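Deoxyribodipyrimidine photo-lyase (Oryza sativa Japonica Group, PDB 3UMV) repairs ultraviolet-damaged DNA by using light and a bound FAD to split cyclobutane pyrimidine dimers back into separate pyrimidines. Local coordinates at residues F394-Y398 against M461-C466; R365-E369 against S415-L420; W54-A60 against V201-P207; R25-P31 against V161-D167. All coordinates share one frame; numbering follows the deposited sequence.

Along the chain, interactions 4 and 3 come first and interlock, the strand 26-28 preceding helix 54-66 and the strand 162-166 preceding the loop 201-207. Their centres are about 15 Å apart and they touch, helix 54-66 packing on strand 162-166 of the six-stranded mixed sheet. Interactions 2 and 1 follow in the all-helical part around FAD; their segments also alternate, their centres lie about 18 Å apart, and helices 393-405 and 410-424 are consecutive. About 38 to 44 Å separates the centres of the two pairs, on opposite sides of the chain's centre. The arrangement reflects the photolyase division into an alpha/beta domain and a helical, flavin-binding domain.

Interaction 1. Residues F394-Y398 against M461-C466; sequences FMRMY and MNYAGC. With FAD (flavin-adenine dinucleotide), chain I.
Met-461 reaches across to helix 393-405 and touches it with the end of its side chain. Its chain runs straight to SD and then bends (chi3 78°), which brings the methyl CE to within 3.6 Å of Phe-394 CZ, at a slant to the ring. The sulfur itself rests 3.8 Å from Met-397 CB, close to the backbone of the helix. Cys-466 supplies a second sulfur, placed differently against two rings: SG lies at the edge of the Phe-394 ring, 88° off its normal, but approaches the Tyr-398 ring obliquely, 3.6 Å from CD2. Both rings leave the helix with CG anti to the backbone N, one turn apart. The Tyr-398 ring edge meets the start of helix 463-469, with Tyr-398 CE2 3.6 Å from Asn-462 C. Its hydroxyl is hydrogen-bonded to Asp-375, outside both segments. Asn-462 caps that helix, OD1 accepting from Gly-465 N at 2.9 Å. From the same helical turn, Arg-396 extends to the flavin and forms a salt bridge with Asp-427, while Met-397 CG packs 3.7 Å from the flavin methyl C8M. Helix 393-405 thus joins the N-capped helix 463-469 to the FAD pocket, within the helical flavin-binding domain of a class II photolyase.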
# COMPACT_ATOMS: atom_id res chain seq x y z
N PHE A 394 -13.22 3.29 -9.90
CA PHE A 394 -14.62 3.62 -9.76
C PHE A 394 -15.42 2.34 -9.47
O PHE A 394 -16.31 2.33 -8.62
CB PHE A 394 -15.17 4.32 -11.01
CG PHE A 394 -16.60 4.74 -10.86
CD1 PHE A 394 -16.92 5.98 -10.34
CD2 PHE A 394 -17.62 3.87 -11.20
CE1 PHE A 394 -18.24 6.36 -10.19
CE2 PHE A 394 -18.95 4.25 -11.05
CZ PHE A 394 -19.25 5.49 -10.54
N MET A 395 -15.09 1.26 -10.17
CA MET A 395 -15.80 -0.00 -9.96
C MET A 395 -15.60 -0.58 -8.54
O MET A 395 -16.47 -1.29 -8.05
CB MET A 395 -15.47 -1.06 -11.04
CG MET A 395 -16.08 -0.77 -12.43
SD MET A 395 -17.77 -0.16 -12.38
CE MET A 395 -18.61 -1.52 -11.58
N ARG A 396 -14.47 -0.29 -7.88
CA ARG A 396 -14.27 -0.77 -6.50
C ARG A 396 -15.36 -0.28 -5.54
O ARG A 396 -15.82 -1.05 -4.65
CB ARG A 396 -12.88 -0.41 -5.96
CG ARG A 396 -11.76 -1.09 -6.72
CD ARG A 396 -10.44 -0.98 -5.96
NE ARG A 396 -9.31 -1.10 -6.88
CZ ARG A 396 -8.10 -1.50 -6.53
NH1 ARG A 396 -7.87 -1.87 -5.28
NH2 ARG A 396 -7.12 -1.56 -7.43
N MET A 397 -15.80 0.96 -5.72
CA MET A 397 -16.88 1.52 -4.90
C MET A 397 -18.20 0.77 -5.13
O MET A 397 -18.86 0.35 -4.18
CB MET A 397 -17.06 3.02 -5.19
CG MET A 397 -15.85 3.84 -4.86
SD MET A 397 -16.10 5.61 -5.18
CE MET A 397 -15.77 5.67 -6.92
N TYR A 398 -18.58 0.61 -6.40
CA TYR A 398 -19.78 -0.13 -6.78
C TYR A 398 -19.72 -1.56 -6.25
O TYR A 398 -20.65 -2.04 -5.60
CB TYR A 398 -19.91 -0.14 -8.30
CG TYR A 398 -21.14 -0.85 -8.82
CD1 TYR A 398 -21.09 -2.19 -9.19
CD2 TYR A 398 -22.34 -0.17 -8.93
CE1 TYR A 398 -22.24 -2.83 -9.68
CE2 TYR A 398 -23.48 -0.80 -9.40
CZ TYR A 398 -23.43 -2.12 -9.76
OH TYR A 398 -24.58 -2.72 -10.23
N MET A 461 -25.24 3.15 -4.47
CA MET A 461 -24.92 3.24 -5.89
C MET A 461 -25.67 2.10 -6.57
O MET A 461 -25.89 1.05 -5.96
CB MET A 461 -23.42 3.08 -6.13
CG MET A 461 -22.53 4.22 -5.61
SD MET A 461 -20.76 3.80 -5.75
CE MET A 461 -20.47 4.08 -7.50
N ASN A 462 -26.09 2.30 -7.81
CA ASN A 462 -26.78 1.22 -8.51
C ASN A 462 -26.44 1.14 -9.98
O ASN A 462 -25.74 2.01 -10.51
CB ASN A 462 -28.31 1.24 -8.28
CG ASN A 462 -28.98 2.52 -8.79
OD1 ASN A 462 -28.35 3.36 -9.44
ND2 ASN A 462 -30.27 2.66 -8.49
N TYR A 463 -26.89 0.05 -10.61
CA TYR A 463 -26.61 -0.25 -12.00
C TYR A 463 -27.07 0.92 -12.86
O TYR A 463 -26.31 1.43 -13.69
CB TYR A 463 -27.38 -1.52 -12.40
CG TYR A 463 -27.01 -2.14 -13.73
CD1 TYR A 463 -27.55 -1.66 -14.92
CD2 TYR A 463 -26.16 -3.25 -13.79
CE1 TYR A 463 -27.22 -2.25 -16.14
CE2 TYR A 463 -25.84 -3.84 -15.00
CZ TYR A 463 -26.37 -3.33 -16.18
OH TYR A 463 -26.05 -3.92 -17.38
N ALA A 464 -28.31 1.36 -12.64
CA ALA A 464 -28.86 2.47 -13.42
C ALA A 464 -27.99 3.72 -13.31
O ALA A 464 -27.84 4.46 -14.28
CB ALA A 464 -30.29 2.77 -12.98
N GLY A 465 -27.42 3.95 -12.14
CA GLY A 465 -26.56 5.10 -11.91
C GLY A 465 -25.29 5.01 -12.73
O GLY A 465 -24.78 6.02 -13.22
N CYS A 466 -24.78 3.80 -12.87
CA CYS A 466 -23.59 3.57 -13.68
C CYS A 466 -23.88 3.76 -15.16
O CYS A 466 -23.07 4.34 -15.88
CB CYS A 466 -23.01 2.18 -13.43
SG CYS A 466 -22.33 1.99 -11.76
PA FAD I . -5.15 6.59 -9.65
O1A FAD I . -6.52 7.14 -9.90
O2A FAD I . -4.16 6.86 -10.75
O5B FAD I . -4.63 7.16 -8.25
C5B FAD I . -3.26 7.42 -8.00
C4B FAD I . -2.92 7.05 -6.55
O4B FAD I . -3.71 7.78 -5.62
C3B FAD I . -3.21 5.60 -6.25
O3B FAD I . -2.15 4.76 -6.66
C2B FAD I . -3.33 5.63 -4.76
O2B FAD I . -2.04 5.73 -4.18
C1B FAD I . -4.03 6.95 -4.53
N9A FAD I . -5.49 6.76 -4.44
C8A FAD I . -6.41 6.86 -5.44
N7A FAD I . -7.63 6.62 -4.91
C5A FAD I . -7.49 6.35 -3.58
C6A FAD I . -8.38 6.05 -2.54
N6A FAD I . -9.70 6.05 -2.71
N1A FAD I . -7.89 5.84 -1.27
C2A FAD I . -6.54 5.94 -1.02
N3A FAD I . -5.67 6.24 -2.04
C4A FAD I . -6.14 6.45 -3.29
N1 FAD I . -6.15 1.20 -3.01
C2 FAD I . -5.00 0.49 -2.82
O2 FAD I . -3.93 1.07 -2.99
N3 FAD I . -5.05 -0.83 -2.41
C4 FAD I . -6.27 -1.46 -2.21
O4 FAD I . -6.31 -2.64 -1.84
C4X FAD I . -7.43 -0.73 -2.40
N5 FAD I . -8.67 -1.30 -2.23
C5X FAD I . -9.82 -0.55 -2.40
C6 FAD I . -11.07 -1.13 -2.19
C7 FAD I . -12.24 -0.37 -2.38
C7M FAD I . -13.58 -1.02 -2.13
C8 FAD I . -12.13 0.96 -2.77
C8M FAD I . -13.34 1.82 -2.99
C9 FAD I . -10.88 1.52 -2.99
C9A FAD I . -9.73 0.77 -2.80
N10 FAD I . -8.49 1.34 -3.02
C10 FAD I . -7.36 0.59 -2.81
C1' FAD I . -8.34 2.79 -3.46
C2' FAD I . -8.30 2.98 -5.01
O2' FAD I . -9.35 2.30 -5.72
C3' FAD I . -6.96 2.58 -5.66
O3' FAD I . -5.91 3.19 -4.97
C4' FAD I . -6.86 2.98 -7.14
O4' FAD I . -7.91 2.37 -7.87
C5' FAD I . -5.49 2.54 -7.65
O5' FAD I . -5.34 2.60 -9.05
P FAD I . -4.38 3.72 -9.69
O1P FAD I . -3.02 3.70 -9.02
O2P FAD I . -4.30 3.51 -11.18
O3P FAD I . -5.29 5.00 -9.33

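Interaction 2. Residues R365-E369 against S415-L420; sequences REQLE and STAIYL
The guanidinium of Arg-365 lies almost flat on the Tyr-419 ring, with planes 15° apart and centres separated by 4.7 Å. NH1 sits over the ring face, 3.6 Å from Tyr-419 CG, in a cation-pi stack. At the guanidinium edge, Thr-416 OG1 is gripped side-on by NE and NH2, both 3.2 Å away, from a position tilted slightly out of the plane. NH2 also donates to Ser-415 OG at 3.0 Å, this time in the plane. The bend at chi3 (-64°) swings the arginine end along helix 410-424, and the three N-H bonds together with the ring fix its rotation. The tyrosine edge belongs to Glu-369: OE2 lies near the ring plane, 3.2 Å from Tyr-419 OH, with the carboxylate turned steeply to the ring. OE1 of the same glutamate is held by Lys-423 and Tyr-424, which would probably stabilise its negative charge. Beneath these polar groups, Leu-420 CD2 packs 3.8 Å from Glu-369 CB, and Leu-368 CD1 packs on Thr-416 CG2, the side chains crossing at about a right angle. Residues 365-369 thus cross the 415-420 segment at -45°, a helix-helix contact with a cation-pi stack and hydrogen bonds at its rim, in the flavin-binding domain beside the predicted electron-transfer residues Trp-378 and Trp-399.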
# COMPACT_ATOMS: atom_id res chain seq x y z
N ARG A 365 -20.13 -16.13 0.04
CA ARG A 365 -18.78 -15.70 -0.32
C ARG A 365 -18.31 -16.42 -1.58
O ARG A 365 -17.74 -15.79 -2.48
CB ARG A 365 -17.82 -15.90 0.85
CG ARG A 365 -16.36 -15.61 0.52
CD ARG A 365 -15.49 -15.68 1.78
NE ARG A 365 -15.87 -14.64 2.73
CZ ARG A 365 -15.14 -14.25 3.78
NH1 ARG A 365 -13.97 -14.82 4.02
NH2 ARG A 365 -15.59 -13.30 4.58
N GLU A 366 -18.56 -17.72 -1.67
CA GLU A 366 -18.15 -18.50 -2.84
C GLU A 366 -18.79 -17.98 -4.13
O GLU A 366 -18.11 -17.84 -5.15
CB GLU A 366 -18.43 -20.00 -2.66
CG GLU A 366 -18.07 -20.87 -3.87
CD GLU A 366 -19.27 -21.18 -4.79
OE1 GLU A 366 -20.35 -21.56 -4.27
OE2 GLU A 366 -19.12 -21.04 -6.03
N GLN A 367 -20.08 -17.67 -4.07
CA GLN A 367 -20.82 -17.16 -5.22
C GLN A 367 -20.32 -15.78 -5.67
O GLN A 367 -20.21 -15.52 -6.88
CB GLN A 367 -22.32 -17.08 -4.92
CG GLN A 367 -23.00 -18.45 -4.89
CD GLN A 367 -24.37 -18.42 -4.24
OE1 GLN A 367 -24.71 -17.49 -3.52
NE2 GLN A 367 -25.17 -19.47 -4.49
N LEU A 368 -20.02 -14.92 -4.71
CA LEU A 368 -19.43 -13.62 -5.02
C LEU A 368 -18.05 -13.80 -5.63
O LEU A 368 -17.72 -13.21 -6.66
CB LEU A 368 -19.35 -12.76 -3.75
CG LEU A 368 -20.70 -12.34 -3.16
CD1 LEU A 368 -20.56 -11.77 -1.75
CD2 LEU A 368 -21.42 -11.35 -4.08
N GLU A 369 -17.22 -14.61 -4.98
CA GLU A 369 -15.86 -14.81 -5.46
C GLU A 369 -15.81 -15.30 -6.90
O GLU A 369 -14.93 -14.92 -7.68
CB GLU A 369 -15.12 -15.80 -4.57
CG GLU A 369 -13.71 -16.06 -5.06
CD GLU A 369 -12.82 -16.63 -3.99
OE1 GLU A 369 -11.62 -16.75 -4.26
OE2 GLU A 369 -13.32 -16.96 -2.89
N SER A 415 -16.14 -8.17 5.87
CA SER A 415 -15.20 -9.29 5.91
C SER A 415 -14.99 -9.88 4.52
O SER A 415 -13.88 -10.25 4.13
CB SER A 415 -15.71 -10.36 6.87
OG SER A 415 -14.84 -11.48 6.89
N THR A 416 -16.08 -10.00 3.77
CA THR A 416 -15.99 -10.59 2.43
C THR A 416 -15.25 -9.67 1.46
O THR A 416 -14.40 -10.12 0.69
CB THR A 416 -17.39 -11.00 1.92
OG1 THR A 416 -17.87 -12.09 2.71
CG2 THR A 416 -17.31 -11.45 0.49
N ALA A 417 -15.57 -8.38 1.50
CA ALA A 417 -14.89 -7.41 0.63
C ALA A 417 -13.38 -7.42 0.88
O ALA A 417 -12.58 -7.42 -0.06
CB ALA A 417 -15.47 -5.99 0.84
N ILE A 418 -13.00 -7.41 2.16
CA ILE A 418 -11.60 -7.35 2.55
C ILE A 418 -10.90 -8.63 2.12
O ILE A 418 -9.82 -8.60 1.56
CB ILE A 418 -11.44 -7.10 4.09
CG1 ILE A 418 -11.83 -5.66 4.43
CG2 ILE A 418 -10.04 -7.40 4.58
CD1 ILE A 418 -11.91 -5.40 5.93
N TYR A 419 -11.55 -9.76 2.35
CA TYR A 419 -10.97 -11.04 1.95
C TYR A 419 -10.71 -11.07 0.44
O TYR A 419 -9.63 -11.44 0.02
CB TYR A 419 -11.90 -12.19 2.37
CG TYR A 419 -11.67 -13.48 1.61
CD1 TYR A 419 -10.63 -14.35 1.95
CD2 TYR A 419 -12.49 -13.83 0.55
CE1 TYR A 419 -10.43 -15.52 1.24
CE2 TYR A 419 -12.30 -15.00 -0.16
CZ TYR A 419 -11.27 -15.84 0.19
OH TYR A 419 -11.09 -17.00 -0.53
N LEU A 420 -11.70 -10.68 -0.36
CA LEU A 420 -11.55 -10.70 -1.81
C LEU A 420 -10.49 -9.71 -2.30
O LEU A 420 -9.66 -10.05 -3.14
CB LEU A 420 -12.88 -10.41 -2.49
CG LEU A 420 -13.88 -11.56 -2.30
CD1 LEU A 420 -15.25 -11.19 -2.85
CD2 LEU A 420 -13.34 -12.83 -2.96

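Interaction 3. Residues W54-A60 against V201-P207; sequences WALLHAA and VEFPELP
Phe-203 N donates to Glu-202 OE2 at 2.9 Å, meeting the carboxylate on its anti side, a bond consistent with a fixed backbone at Phe-203, whose ring faces Trp-54. The Phe-203 ring spreads over one face of the indole as an offset stack with the five-membered ring, centroids 4.4 Å apart and planes inclined by 27°. Indole NE1 donates elsewhere, to Gln-296 OE1. Farther along the indole, Pro-204 CD lies 3.6 Å from CZ3, the two side chains crossing at about a right angle. Leu-57 fills the angle between aromatic and aliphatic groups: CD1 is at the edge of the Phe-203 ring, in its plane and 3.8 Å from CD2, while CD2 presses against Leu-206 CD1 at 3.4 Å, a tight carbon contact. The same Leu-206 methyl touches Leu-56 CG, and Leu-206 CG meets Ala-60 CB at 3.8 Å. Pro-207 CD reaches Ala-60 CB at the same distance. The irregular loop therefore runs along one side of helix 54-66, whose other sides carry Ala-55 and Ala-59 against strand 40-44 and His-58 against strand 162-166. A salt bridge from Glu-202 to Arg-297 ties the loop to helix 295-305.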
# COMPACT_ATOMS: atom_id res chain seq x y z
N TRP A 54 13.36 7.91 2.68
CA TRP A 54 13.83 8.65 3.85
C TRP A 54 14.41 7.76 4.94
O TRP A 54 15.27 8.21 5.69
CB TRP A 54 12.75 9.55 4.46
CG TRP A 54 12.38 10.73 3.61
CD1 TRP A 54 11.14 11.00 3.08
CD2 TRP A 54 13.23 11.80 3.19
NE1 TRP A 54 11.18 12.17 2.36
CE2 TRP A 54 12.46 12.67 2.39
CE3 TRP A 54 14.59 12.09 3.39
CZ2 TRP A 54 12.99 13.84 1.82
CZ3 TRP A 54 15.12 13.25 2.81
CH2 TRP A 54 14.31 14.10 2.04
N ALA A 55 13.95 6.52 5.03
CA ALA A 55 14.43 5.64 6.08
C ALA A 55 15.88 5.24 5.77
O ALA A 55 16.73 5.28 6.64
CB ALA A 55 13.55 4.41 6.20
N LEU A 56 16.14 4.91 4.51
CA LEU A 56 17.50 4.58 4.08
C LEU A 56 18.43 5.80 4.22
O LEU A 56 19.55 5.68 4.71
CB LEU A 56 17.49 4.05 2.64
CG LEU A 56 18.87 3.77 2.06
CD1 LEU A 56 19.58 2.74 2.92
CD2 LEU A 56 18.77 3.30 0.60
N LEU A 57 17.96 6.97 3.78
CA LEU A 57 18.73 8.22 3.89
C LEU A 57 19.09 8.50 5.35
O LEU A 57 20.22 8.89 5.65
CB LEU A 57 17.93 9.39 3.31
CG LEU A 57 17.88 9.47 1.78
CD1 LEU A 57 16.80 10.43 1.31
CD2 LEU A 57 19.24 9.89 1.25
N HIS A 58 18.14 8.30 6.25
CA HIS A 58 18.39 8.50 7.67
C HIS A 58 19.46 7.53 8.18
O HIS A 58 20.38 7.94 8.88
CB HIS A 58 17.10 8.34 8.48
CG HIS A 58 17.28 8.63 9.94
ND1 HIS A 58 17.02 7.70 10.92
CD2 HIS A 58 17.71 9.75 10.57
CE1 HIS A 58 17.28 8.24 12.11
NE2 HIS A 58 17.70 9.48 11.92
N ALA A 59 19.34 6.26 7.81
CA ALA A 59 20.33 5.27 8.22
C ALA A 59 21.72 5.67 7.71
O ALA A 59 22.67 5.67 8.47
CB ALA A 59 19.94 3.86 7.73
N ALA A 60 21.81 6.00 6.43
CA ALA A 60 23.08 6.39 5.81
C ALA A 60 23.64 7.62 6.51
O ALA A 60 24.84 7.72 6.71
CB ALA A 60 22.90 6.68 4.32
N VAL A 201 9.37 18.17 -0.74
CA VAL A 201 10.68 18.69 -1.10
C VAL A 201 11.49 17.60 -1.78
O VAL A 201 11.13 16.42 -1.73
CB VAL A 201 11.44 19.18 0.16
CG1 VAL A 201 10.61 20.19 0.90
CG2 VAL A 201 11.77 18.01 1.08
N GLU A 202 12.58 17.97 -2.43
CA GLU A 202 13.39 16.99 -3.13
C GLU A 202 14.15 16.10 -2.16
O GLU A 202 14.34 16.45 -0.99
CB GLU A 202 14.37 17.69 -4.09
CG GLU A 202 13.89 17.71 -5.56
CD GLU A 202 13.76 16.31 -6.17
OE1 GLU A 202 13.24 16.20 -7.31
OE2 GLU A 202 14.18 15.32 -5.52
N PHE A 203 14.60 14.96 -2.67
CA PHE A 203 15.43 14.02 -1.92
C PHE A 203 16.91 14.24 -2.23
O PHE A 203 17.29 14.35 -3.40
CB PHE A 203 15.10 12.60 -2.34
CG PHE A 203 13.77 12.08 -1.87
CD1 PHE A 203 12.61 12.30 -2.61
CD2 PHE A 203 13.68 11.35 -0.69
CE1 PHE A 203 11.38 11.80 -2.18
CE2 PHE A 203 12.46 10.86 -0.24
CZ PHE A 203 11.31 11.08 -0.99
N PRO A 204 17.76 14.27 -1.19
CA PRO A 204 19.20 14.32 -1.47
C PRO A 204 19.68 12.92 -1.86
O PRO A 204 18.93 11.95 -1.74
CB PRO A 204 19.79 14.72 -0.13
CG PRO A 204 18.85 14.16 0.88
CD PRO A 204 17.47 14.20 0.25
N GLU A 205 20.92 12.83 -2.33
CA GLU A 205 21.55 11.54 -2.60
C GLU A 205 22.04 10.94 -1.29
O GLU A 205 22.29 11.67 -0.32
CB GLU A 205 22.73 11.70 -3.57
CG GLU A 205 22.34 12.11 -4.98
CD GLU A 205 21.60 11.01 -5.73
OE1 GLU A 205 20.88 11.34 -6.70
OE2 GLU A 205 21.73 9.83 -5.35
N LEU A 206 22.19 9.62 -1.27
CA LEU A 206 22.75 8.94 -0.11
C LEU A 206 24.13 9.47 0.23
O LEU A 206 25.01 9.52 -0.64
CB LEU A 206 22.85 7.43 -0.36
CG LEU A 206 22.03 6.55 0.59
CD1 LEU A 206 20.56 6.87 0.45
CD2 LEU A 206 22.28 5.07 0.30
N PRO A 207 24.33 9.86 1.50
CA PRO A 207 25.66 10.21 2.01
C PRO A 207 26.61 9.04 1.82
O PRO A 207 26.19 7.89 1.94
CB PRO A 207 25.41 10.43 3.50
CG PRO A 207 23.96 10.79 3.60
CD PRO A 207 23.28 9.99 2.53

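Interaction 4. Residues R25-P31 against V161-D167; sequences RVRVIHP and VAVHQVD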
# COMPACT_ATOMS: atom_id res chain seq x y z
N ARG A 25 10.06 13.48 10.59
CA ARG A 25 9.89 12.17 9.95
C ARG A 25 10.47 11.03 10.78
O ARG A 25 10.22 9.87 10.49
CB ARG A 25 10.55 12.11 8.56
CG ARG A 25 10.15 13.19 7.57
CD ARG A 25 10.56 12.75 6.17
NE ARG A 25 10.67 13.86 5.23
CZ ARG A 25 9.70 14.21 4.39
NH1 ARG A 25 9.86 15.23 3.53
NH2 ARG A 25 8.56 13.54 4.41
N VAL A 26 11.25 11.36 11.82
CA VAL A 26 12.00 10.39 12.61
C VAL A 26 11.45 10.23 14.02
O VAL A 26 11.35 11.19 14.77
CB VAL A 26 13.49 10.77 12.68
CG1 VAL A 26 14.27 9.77 13.53
CG2 VAL A 26 14.08 10.85 11.28
N ARG A 27 11.08 9.00 14.37
CA ARG A 27 10.58 8.71 15.70
C ARG A 27 11.62 7.84 16.39
O ARG A 27 11.89 6.73 15.96
CB ARG A 27 9.22 8.01 15.62
CG ARG A 27 8.70 7.48 16.95
CD ARG A 27 7.26 6.99 16.85
NE ARG A 27 7.17 5.63 16.33
CZ ARG A 27 7.08 4.55 17.11
NH1 ARG A 27 7.07 4.67 18.43
NH2 ARG A 27 6.99 3.34 16.56
N VAL A 28 12.24 8.38 17.44
CA VAL A 28 13.22 7.63 18.20
C VAL A 28 12.48 6.75 19.21
O VAL A 28 11.93 7.24 20.18
CB VAL A 28 14.21 8.56 18.92
CG1 VAL A 28 15.15 7.75 19.80
CG2 VAL A 28 14.99 9.39 17.90
N ILE A 29 12.45 5.45 18.93
CA ILE A 29 11.72 4.49 19.76
C ILE A 29 12.52 4.16 21.01
O ILE A 29 11.99 4.03 22.10
CB ILE A 29 11.44 3.19 19.00
CG1 ILE A 29 10.50 3.46 17.82
CG2 ILE A 29 10.82 2.14 19.92
CD1 ILE A 29 10.12 2.23 17.03
N HIS A 30 13.82 4.01 20.82
CA HIS A 30 14.73 3.79 21.93
C HIS A 30 16.06 4.47 21.64
O HIS A 30 16.68 4.23 20.60
CB HIS A 30 14.93 2.30 22.18
CG HIS A 30 15.72 2.01 23.42
ND1 HIS A 30 16.96 1.42 23.39
CD2 HIS A 30 15.44 2.25 24.72
CE1 HIS A 30 17.42 1.30 24.62
NE2 HIS A 30 16.52 1.80 25.45
N PRO A 31 16.50 5.35 22.55
CA PRO A 31 17.72 6.14 22.34
C PRO A 31 18.99 5.30 22.21
O PRO A 31 19.91 5.71 21.50
CB PRO A 31 17.79 7.01 23.59
CG PRO A 31 16.37 7.13 24.05
CD PRO A 31 15.75 5.79 23.74
N VAL A 161 21.47 -0.75 21.92
CA VAL A 161 21.14 -0.53 20.52
C VAL A 161 20.00 0.47 20.39
O VAL A 161 18.95 0.32 21.01
CB VAL A 161 20.71 -1.80 19.78
CG1 VAL A 161 20.20 -1.43 18.37
CG2 VAL A 161 21.85 -2.80 19.72
N ALA A 162 20.22 1.47 19.55
CA ALA A 162 19.21 2.48 19.31
C ALA A 162 18.23 1.97 18.26
O ALA A 162 18.61 1.25 17.33
CB ALA A 162 19.86 3.77 18.84
N VAL A 163 16.96 2.32 18.41
CA VAL A 163 15.97 1.97 17.39
C VAL A 163 15.22 3.22 16.95
O VAL A 163 14.61 3.91 17.78
CB VAL A 163 14.96 0.90 17.87
CG1 VAL A 163 14.05 0.50 16.72
CG2 VAL A 163 15.68 -0.32 18.45
N HIS A 164 15.26 3.52 15.65
CA HIS A 164 14.55 4.68 15.11
C HIS A 164 13.56 4.18 14.07
O HIS A 164 13.84 3.21 13.36
CB HIS A 164 15.50 5.64 14.39
CG HIS A 164 16.52 6.29 15.27
ND1 HIS A 164 17.37 7.28 14.82
CD2 HIS A 164 16.83 6.10 16.58
CE1 HIS A 164 18.16 7.67 15.80
NE2 HIS A 164 17.87 6.96 16.87
N GLN A 165 12.40 4.83 14.00
CA GLN A 165 11.46 4.57 12.91
C GLN A 165 11.26 5.83 12.08
O GLN A 165 11.11 6.92 12.60
CB GLN A 165 10.11 4.13 13.46
CG GLN A 165 9.06 3.89 12.38
CD GLN A 165 7.79 3.34 12.96
OE1 GLN A 165 7.25 3.88 13.92
NE2 GLN A 165 7.30 2.26 12.38
N VAL A 166 11.27 5.66 10.76
CA VAL A 166 11.15 6.80 9.87
C VAL A 166 9.92 6.57 8.99
O VAL A 166 9.76 5.48 8.45
CB VAL A 166 12.42 6.92 8.98
CG1 VAL A 166 12.24 8.07 7.97
CG2 VAL A 166 13.64 7.17 9.85
N ASP A 167 9.05 7.57 8.89
CA ASP A 167 7.99 7.48 7.90
C ASP A 167 8.57 7.82 6.54
O ASP A 167 8.85 8.99 6.23
CB ASP A 167 6.83 8.42 8.24
CG ASP A 167 5.62 8.20 7.32
OD1 ASP A 167 5.77 7.61 6.24
OD2 ASP A 167 4.52 8.66 7.69
O HOH W 1 7.61 11.31 5.84
O HOH W 2 19.29 7.46 19.36
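Arg-27 and Gln-165, a hydrogen-bonded antiparallel pair, also meet through their side chains. From CB, which lies 3.7 Å from Gln-165 O, the arginine leaves with CG anti to its own nitrogen and runs straight to CD. It then bends at chi3 (83°), bringing its guanidinium edge-on to the amide oxygen. NE reaches Gln-165 OE1 at 3.0 Å in the carbonyl plane, whereas NH2, at 2.7 Å, comes from above that plane. The acceptor lies within 4° of the guanidinium plane, and the two planes are turned 54° apart. One face of the guanidinium is covered by Ile-29 CG1, and the glutamine NE2 donates to Asp-136 O, so both ends of the amide are held.

The opposite sheet face carries Val-28, whose CG2 stands over the His-164 ring, 4.0 Å from its centroid, in a CH-pi contact. Val-26 CG2 packs against Val-166 CG2 on this same face. At Val-163 the pairing slips: its carbonyl accepts from Ile-29 N and His-30 N at 2.9 and 3.1 Å, a classic beta bulge. Beyond it, His-30 ND1 donates to Val-161 O in the ring plane. Strand 26-28 thereby adds an antiparallel edge to strand 162-166, bordering the otherwise parallel, Rossmann-like sheet of the photolyase alpha/beta domain.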